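Side-chain contacts in CocE/NonD family hydrolase (Staphylococcus aureus subsp. aureus COL, PDB 3III), which probably hydrolyses ester or amide bonds as an alpha/beta-hydrolase of the CocE/NonD family, although its natural substrate is not established: residues P191-N196 and Y293-K298; T260-C265 and K283-E288. All coordinates share one frame; numbering follows the deposited sequence.

Contact 1. Residues P191-N196 and Y293-K298; sequences PWEGLN and YVHGRK
Trp192 reaches Tyr293 with the far rim of its indole: CH2 lies 3.8 Å from CD2 of the tyrosine, and CZ2 is only slightly farther from the same atom. With the ring planes at 41° and the centroid of the six-membered ring 5.9 Å from that of the phenol, the pair is neither a stack nor an edge-to-face contact, but two tilted rings meeting at their near carbons. CG of Trp192 stands anti to the backbone N (chi1 -162°), which carries the indole across to strand 290-295, where CA of Tyr293 is 9.2 Å from CA of Trp192. That spacing reflects the sheet of this alpha/beta-hydrolase domain: strand 262-267 runs between the parallel strands 186-192 and 290-295, and both segments leave their strands at the C-terminal ends, where this fold usually places its active site. Helix 306-319 touches both rings through Asn308. Next along the chain, the side chain of Glu193 crosses that of His295 at about a right angle, the carboxylate plane 85° from the imidazole, yet OE1 stays 4.0 Å from NE2, so no direct bond forms. A water joins them instead, accepting from Trp192 NE1 (2.9 Å), donating to OE1 of Glu193 (2.7 Å) and hydrogen-bonding in the imidazole plane to NE2 of His295 (2.8 Å). A second water donates to OE1 and to Arg297 O, while OE2 is hydrogen-bonded to Thr270 OG1. At the other ring nitrogen, ND1 accepts the backbone N-H of Arg297, whose nitrogen is 3.0 Å away in the ring plane; this bond helps fix the ring's rotation.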
# COMPACT_ATOMS: atom_id res chain seq x y z
N PRO A 191 -4.15 -9.81 -1.49
CA PRO A 191 -3.99 -8.52 -0.82
C PRO A 191 -3.64 -7.48 -1.88
O PRO A 191 -2.48 -7.37 -2.33
CB PRO A 191 -2.82 -8.77 0.12
CG PRO A 191 -2.04 -9.88 -0.54
CD PRO A 191 -3.07 -10.76 -1.12
N TRP A 192 -4.65 -6.75 -2.34
CA TRP A 192 -4.50 -5.83 -3.42
C TRP A 192 -4.18 -4.44 -2.85
O TRP A 192 -5.08 -3.63 -2.63
CB TRP A 192 -5.77 -5.81 -4.30
CG TRP A 192 -5.49 -5.21 -5.65
CD1 TRP A 192 -5.37 -3.89 -5.96
CD2 TRP A 192 -5.29 -5.92 -6.89
NE1 TRP A 192 -5.16 -3.73 -7.30
CE2 TRP A 192 -5.08 -4.95 -7.90
CE3 TRP A 192 -5.28 -7.25 -7.25
CZ2 TRP A 192 -4.83 -5.28 -9.24
CZ3 TRP A 192 -5.03 -7.60 -8.56
CH2 TRP A 192 -4.78 -6.61 -9.56
N GLU A 193 -2.88 -4.19 -2.66
CA GLU A 193 -2.37 -2.94 -2.03
C GLU A 193 -2.71 -2.89 -0.53
O GLU A 193 -3.75 -2.35 -0.11
CB GLU A 193 -2.83 -1.66 -2.73
CG GLU A 193 -2.29 -1.57 -4.19
CD GLU A 193 -2.06 -0.16 -4.61
OE1 GLU A 193 -2.76 0.29 -5.55
OE2 GLU A 193 -1.17 0.46 -3.99
N GLY A 194 -1.81 -3.46 0.26
CA GLY A 194 -1.90 -3.32 1.71
C GLY A 194 -0.58 -3.32 2.46
O GLY A 194 0.25 -4.20 2.28
N LEU A 195 -0.45 -2.34 3.36
CA LEU A 195 0.65 -2.29 4.28
C LEU A 195 0.57 -3.44 5.29
O LEU A 195 -0.43 -4.13 5.39
CB LEU A 195 0.67 -0.94 5.03
CG LEU A 195 -0.53 -0.58 5.93
CD1 LEU A 195 -0.38 -1.09 7.31
CD2 LEU A 195 -0.71 0.98 5.92
N ASN A 196 1.65 -3.63 6.03
CA ASN A 196 1.64 -4.60 7.11
C ASN A 196 2.61 -4.32 8.28
O ASN A 196 2.82 -5.16 9.11
CB ASN A 196 1.83 -5.99 6.52
CG ASN A 196 2.96 -6.05 5.58
OD1 ASN A 196 4.09 -5.80 5.96
ND2 ASN A 196 2.67 -6.32 4.30
N TYR A 293 1.93 -8.43 -8.94
CA TYR A 293 1.60 -7.55 -10.07
C TYR A 293 1.83 -6.10 -9.61
O TYR A 293 1.27 -5.70 -8.59
CB TYR A 293 0.15 -7.76 -10.43
CG TYR A 293 -0.42 -6.81 -11.45
CD1 TYR A 293 -0.02 -6.86 -12.76
CD2 TYR A 293 -1.33 -5.83 -11.08
CE1 TYR A 293 -0.49 -5.94 -13.70
CE2 TYR A 293 -1.85 -4.94 -12.01
CZ TYR A 293 -1.44 -5.00 -13.30
OH TYR A 293 -1.91 -4.07 -14.18
N VAL A 294 2.64 -5.35 -10.35
CA VAL A 294 2.95 -3.94 -10.04
C VAL A 294 2.55 -3.03 -11.17
O VAL A 294 3.00 -3.18 -12.30
CB VAL A 294 4.40 -3.70 -9.68
CG1 VAL A 294 4.60 -2.32 -9.00
CG2 VAL A 294 4.99 -4.83 -8.74
N HIS A 295 1.81 -1.98 -10.83
CA HIS A 295 1.48 -0.94 -11.81
C HIS A 295 1.76 0.45 -11.26
O HIS A 295 1.87 0.64 -10.03
CB HIS A 295 0.01 -1.07 -12.20
CG HIS A 295 -0.95 -0.76 -11.10
ND1 HIS A 295 -1.26 0.54 -10.76
CD2 HIS A 295 -1.65 -1.55 -10.27
CE1 HIS A 295 -2.13 0.53 -9.76
NE2 HIS A 295 -2.37 -0.73 -9.43
N GLY A 296 1.84 1.42 -12.18
CA GLY A 296 2.03 2.82 -11.86
C GLY A 296 0.78 3.68 -12.18
O GLY A 296 0.90 4.85 -12.57
N ARG A 297 -0.38 3.12 -11.92
CA ARG A 297 -1.68 3.74 -12.18
C ARG A 297 -2.45 3.93 -10.86
O ARG A 297 -1.85 3.90 -9.78
CB ARG A 297 -2.46 2.84 -13.15
CG ARG A 297 -1.62 2.33 -14.40
CD ARG A 297 -1.22 3.48 -15.23
NE ARG A 297 -0.25 3.09 -16.27
CZ ARG A 297 -0.53 2.81 -17.54
NH1 ARG A 297 -1.78 2.81 -17.98
NH2 ARG A 297 0.49 2.48 -18.35
N LYS A 298 -3.76 4.18 -10.94
CA LYS A 298 -4.54 4.51 -9.77
C LYS A 298 -5.07 3.24 -9.05
O LYS A 298 -5.30 2.20 -9.67
CB LYS A 298 -5.68 5.48 -10.19
CG LYS A 298 -5.26 6.88 -10.50
CD LYS A 298 -6.31 7.64 -11.36
CE LYS A 298 -5.84 8.98 -11.85
NZ LYS A 298 -5.45 10.02 -10.82
O HOH W 1 -4.27 -0.96 -7.36
O HOH W 2 -2.24 2.61 -6.91

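Contact 2. Residues T260-C265 and K283-E288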
# COMPACT_ATOMS: atom_id res chain seq x y z
N THR A 260 -0.03 -19.39 2.49
CA THR A 260 -1.20 -19.45 1.57
C THR A 260 -0.82 -18.98 0.15
O THR A 260 -0.11 -18.02 -0.01
CB THR A 260 -2.33 -18.53 2.14
OG1 THR A 260 -2.68 -18.96 3.47
CG2 THR A 260 -3.57 -18.49 1.26
N PRO A 261 -1.31 -19.69 -0.89
CA PRO A 261 -1.12 -19.19 -2.24
C PRO A 261 -1.55 -17.73 -2.37
O PRO A 261 -2.63 -17.33 -1.88
CB PRO A 261 -2.03 -20.08 -3.07
CG PRO A 261 -2.05 -21.41 -2.35
CD PRO A 261 -1.99 -21.00 -0.87
N LEU A 262 -0.74 -16.96 -3.05
CA LEU A 262 -0.71 -15.51 -2.91
C LEU A 262 -0.58 -14.77 -4.25
O LEU A 262 0.30 -15.07 -5.03
CB LEU A 262 0.51 -15.15 -2.01
CG LEU A 262 0.95 -13.69 -1.97
CD1 LEU A 262 -0.19 -12.85 -1.35
CD2 LEU A 262 2.20 -13.51 -1.10
N LEU A 263 -1.51 -13.86 -4.50
CA LEU A 263 -1.46 -12.87 -5.56
C LEU A 263 -1.44 -11.48 -4.91
O LEU A 263 -2.43 -11.03 -4.38
CB LEU A 263 -2.66 -13.07 -6.52
CG LEU A 263 -2.81 -12.00 -7.60
CD1 LEU A 263 -1.59 -11.90 -8.56
CD2 LEU A 263 -4.10 -12.18 -8.45
N THR A 264 -0.29 -10.81 -4.95
CA THR A 264 -0.12 -9.49 -4.41
C THR A 264 -0.21 -8.45 -5.47
O THR A 264 0.37 -8.62 -6.57
CB THR A 264 1.28 -9.38 -3.78
OG1 THR A 264 1.42 -10.42 -2.80
CG2 THR A 264 1.50 -7.97 -3.12
N CYS A 265 -0.89 -7.34 -5.19
CA CYS A 265 -0.68 -6.15 -6.03
C CYS A 265 0.04 -5.12 -5.18
O CYS A 265 -0.36 -4.86 -4.03
CB CYS A 265 -1.99 -5.59 -6.58
SG CYS A 265 -1.73 -4.03 -7.41
N LYS A 283 7.67 -10.41 -0.71
CA LYS A 283 9.05 -10.86 -0.53
C LYS A 283 9.18 -11.85 0.61
O LYS A 283 9.83 -12.85 0.45
CB LYS A 283 10.06 -9.72 -0.30
CG LYS A 283 10.30 -8.80 -1.47
CD LYS A 283 11.39 -7.76 -1.20
CE LYS A 283 11.08 -6.85 -0.02
NZ LYS A 283 12.05 -5.72 0.23
N GLN A 284 8.57 -11.53 1.76
CA GLN A 284 8.77 -12.27 3.00
C GLN A 284 7.85 -13.49 3.19
O GLN A 284 8.16 -14.38 3.98
CB GLN A 284 8.55 -11.35 4.20
CG GLN A 284 9.69 -10.35 4.48
CD GLN A 284 9.40 -9.53 5.70
OE1 GLN A 284 8.95 -10.06 6.72
NE2 GLN A 284 9.53 -8.19 5.59
N ALA A 285 6.69 -13.47 2.54
CA ALA A 285 5.77 -14.61 2.64
C ALA A 285 6.55 -15.92 2.32
O ALA A 285 7.33 -15.97 1.33
CB ALA A 285 4.55 -14.43 1.69
N ALA A 286 6.28 -16.97 3.10
CA ALA A 286 6.87 -18.29 2.90
C ALA A 286 6.13 -19.09 1.83
O ALA A 286 6.60 -20.12 1.40
CB ALA A 286 6.94 -19.09 4.25
N SER A 287 5.00 -18.58 1.38
CA SER A 287 4.17 -19.24 0.36
C SER A 287 4.96 -19.82 -0.82
O SER A 287 5.69 -19.11 -1.47
CB SER A 287 3.17 -18.20 -0.17
OG SER A 287 2.41 -17.65 0.91
N GLU A 288 4.79 -21.11 -1.12
CA GLU A 288 5.49 -21.72 -2.23
C GLU A 288 4.93 -21.25 -3.58
O GLU A 288 5.60 -21.36 -4.62
CB GLU A 288 5.39 -23.25 -2.11
CG GLU A 288 6.33 -23.81 -1.07
CD GLU A 288 6.09 -25.31 -0.74
OE1 GLU A 288 5.34 -26.01 -1.47
OE2 GLU A 288 6.67 -25.78 0.26
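Ala285, the first residue to leave helical geometry after helix 275-284, presses its methyl against the leucine of the adjoining strand, with CB 3.8 Å from CD2 of Leu262. On the strand side, chi1 of 166° swings Leu262 CG away from its own nitrogen and brings one methyl of the branch to the alanine; this single carbon-carbon approach makes up the apolar part of the contact. Two residues on, Ser287 supplies the polar part. Its hydroxyl donates to Thr260 O, 2.7 Å from OG, since a carbonyl oxygen can only accept; OG comes in at a C=O...OG angle of 128° and 42° above the carbonyl plane, so it does not lie on a lone pair. The same OG has a weak second bond to Ile258 O, and its 3.4 Å separation from Thr260 N is too poorly angled to count as another. Ser287 thus ties the turn after the helix to the loop that leads into strand 262-267, where the CA atoms of Thr260 and Ser287 come within 5.5 Å. The contact lies inside the beta-alpha-beta unit formed by strand 262-267, helix 275-284 and strand 290-295, with Leu262 also packed on Trp176 of helix 170-179 and on Met189 and Pro191 of neighbouring strand 186-192.

Contacts 1 and 2 lie at opposite ends of strand 262-267, their centres 14 Å apart. Contact 2 lies where the chain enters the strand, and contact 1 spans its far end from the two flanking strands. Backbone pairing connects them: Glu193 N lies 3.0 Å from Cys265 O, and Tyr293 N is 2.8 Å from Thr264 O, both probable hydrogen bonds. Cys265 also packs against the indole, its CB 3.3 Å from Trp192 CD2. Beside contact 1, a bound palmitic acid is about 9 Å from the Glu193 side chain. Glu193 also shares a backbone hydrogen bond with Ser169, whose place between strand 162-168 and helix 170-179 is consistent with the nucleophile elbow of this fold.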